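Long-range contact in neural CELL adhesion molecule (Homo sapiens, PDB 2VKX), which probably mediates adhesion between cells as a neural surface receptor, its two tandem fibronectin type III domains forming the part of the molecule present here: residues 109-114 with 132-137. The protein carries 1 engineered substitution. Sequence-based numbering, arbitrary orientation.
Sequences EPSAPK and KQDDGG
Ser111 grips the carbonyl of Asp134 with two donors. Its backbone N lies 3.0 Å from Asp134 O with an N-H...O angle of 165°, and its OG donates to Asp134 O over 2.7 Å. The two approaches differ: OG sits in the carbonyl plane on a lone pair, whereas N is tilted 19° from that plane. With OG held between the backbone N and the carbonyl carbon (chi1 55°), the hydroxyl can share the acceptor already used by its own N-H. On one flank of this clamp Gln133 points its CB toward 109-114 and lays its aliphatic part against the chain, CB 3.4 Å from Ser111 OG and CG off the outer end of the Ala112 carbonyl, near Ala112 O and Pro113 CA. On the other, Pro110 rests CB and CG on Asp135 O, each 3.5 Å away.

The two segments run antiparallel. Residues 109-114 lead from the linker between the tandem domains into strand 114-119 of the second fibronectin type III sandwich, and 132-137 form the loop joining strands 126-131 and 140-149. Pro110 and Pro113 also lie on strand 177-186 of the facing sheet, where both touch Ala184 and Pro113 reaches Val182, while Ser111 holds the loop.

Two successive Asx turns shape the loop. Asp134 accepts Gly136 N at OD1 from above the carboxylate plane, 3.0 Å away; Asp135 OD1 takes Gly137 N nearly along its C-O axis. Gly136, at a positive phi, brings its CA to 3.7 Å from Glu109 O. A second subunit adds Glu18, which accepts from Asp135 N and lies close to the like-charged Asp134 carboxylate, a proximity that might raise the proton affinity of either group.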
loop_
_atom_site.group_PDB
_atom_site.type_symbol
_atom_site.label_atom_id
_atom_site.label_comp_id
_atom_site.label_asym_id
_atom_site.label_seq_id
_atom_site.Cartn_x
_atom_site.Cartn_y
_atom_site.Cartn_z
ATOM N N GLU A 109 -11.499 8.683 -6.238
ATOM C CA GLU A 109 -11.361 8.492 -7.677
ATOM C C GLU A 109 -9.874 8.360 -7.957
ATOM O O GLU A 109 -9.046 8.807 -7.170
ATOM C CB GLU A 109 -11.939 9.680 -8.455
ATOM C CG GLU A 109 -13.298 10.150 -7.949
ATOM C CD GLU A 109 -14.087 10.946 -8.983
ATOM O OE1 GLU A 109 -14.638 10.323 -9.914
ATOM O OE2 GLU A 109 -14.155 12.192 -8.869
ATOM N N PRO A 110 -9.516 7.738 -9.085
ATOM C CA PRO A 110 -8.115 7.550 -9.449
ATOM C C PRO A 110 -7.458 8.863 -9.815
ATOM O O PRO A 110 -8.134 9.800 -10.222
ATOM C CB PRO A 110 -8.195 6.624 -10.659
ATOM C CG PRO A 110 -9.525 6.007 -10.555
ATOM C CD PRO A 110 -10.386 7.116 -10.085
ATOM N N SER A 111 -6.145 8.946 -9.659
ATOM C CA SER A 111 -5.460 10.160 -10.057
ATOM C C SER A 111 -5.177 9.918 -11.540
ATOM O O SER A 111 -5.294 8.787 -12.017
ATOM C CB SER A 111 -4.178 10.366 -9.243
ATOM O OG SER A 111 -3.319 9.248 -9.320
ATOM N N ALA A 112 -4.844 10.972 -12.278
ATOM C CA ALA A 112 -4.595 10.844 -13.706
ATOM C C ALA A 112 -3.277 10.156 -14.007
ATOM O O ALA A 112 -2.321 10.254 -13.242
ATOM C CB ALA A 112 -4.620 12.208 -14.358
ATOM N N PRO A 113 -3.215 9.427 -15.125
ATOM C CA PRO A 113 -1.980 8.739 -15.492
ATOM C C PRO A 113 -1.045 9.716 -16.195
ATOM O O PRO A 113 -1.504 10.714 -16.736
ATOM C CB PRO A 113 -2.475 7.649 -16.436
ATOM C CG PRO A 113 -3.601 8.330 -17.142
ATOM C CD PRO A 113 -4.325 9.015 -16.005
ATOM N N LYS A 114 0.255 9.446 -16.166
ATOM C CA LYS A 114 1.221 10.296 -16.854
ATOM C C LYS A 114 1.279 9.717 -18.261
ATOM O O LYS A 114 1.151 8.504 -18.435
ATOM C CB LYS A 114 2.614 10.214 -16.200
ATOM C CG LYS A 114 2.842 11.163 -15.012
ATOM C CD LYS A 114 4.310 11.145 -14.526
ATOM C CE LYS A 114 5.309 11.698 -15.581
ATOM N NZ LYS A 114 6.769 11.550 -15.220
ATOM N N LYS A 132 1.500 4.431 -15.014
ATOM C CA LYS A 132 0.478 4.300 -13.981
ATOM C C LYS A 132 0.679 5.168 -12.735
ATOM O O LYS A 132 1.795 5.443 -12.317
ATOM C CB LYS A 132 0.320 2.828 -13.571
ATOM C CG LYS A 132 -0.410 1.943 -14.574
ATOM C CD LYS A 132 0.476 1.545 -15.733
ATOM C CE LYS A 132 -0.236 0.583 -16.691
ATOM N NZ LYS A 132 -0.552 -0.725 -16.058
ATOM N N GLN A 133 -0.440 5.590 -12.159
ATOM C CA GLN A 133 -0.477 6.430 -10.967
ATOM C C GLN A 133 -1.468 5.889 -9.925
ATOM O O GLN A 133 -2.236 4.962 -10.173
ATOM C CB GLN A 133 -0.911 7.855 -11.335
ATOM C CG GLN A 133 0.055 8.658 -12.203
ATOM C CD GLN A 133 1.349 8.988 -11.491
ATOM O OE1 GLN A 133 2.190 8.116 -11.285
ATOM N NE2 GLN A 133 1.511 10.247 -11.104
ATOM N N ASP A 134 -1.442 6.507 -8.757
ATOM C CA ASP A 134 -2.311 6.155 -7.647
ATOM C C ASP A 134 -3.729 5.924 -8.175
ATOM O O ASP A 134 -4.262 6.783 -8.868
ATOM C CB ASP A 134 -2.275 7.316 -6.655
ATOM C CG ASP A 134 -3.086 7.062 -5.420
ATOM O OD1 ASP A 134 -3.756 6.011 -5.341
ATOM O OD2 ASP A 134 -3.055 7.931 -4.522
ATOM N N ASP A 135 -4.340 4.777 -7.861
ATOM C CA ASP A 135 -5.697 4.496 -8.348
ATOM C C ASP A 135 -6.852 4.880 -7.433
ATOM O O ASP A 135 -8.005 4.617 -7.762
ATOM C CB ASP A 135 -5.868 3.022 -8.762
ATOM C CG ASP A 135 -5.614 2.026 -7.620
ATOM O OD1 ASP A 135 -5.842 2.351 -6.425
ATOM O OD2 ASP A 135 -5.202 0.887 -7.941
ATOM N N GLY A 136 -6.552 5.483 -6.286
ATOM C CA GLY A 136 -7.614 5.912 -5.391
ATOM C C GLY A 136 -8.011 4.951 -4.284
ATOM O O GLY A 136 -8.861 5.285 -3.441
ATOM N N GLY A 137 -7.410 3.763 -4.284
ATOM C CA GLY A 137 -7.718 2.785 -3.260
ATOM C C GLY A 137 -8.567 1.647 -3.779
ATOM O O GLY A 137 -8.968 0.757 -3.015
#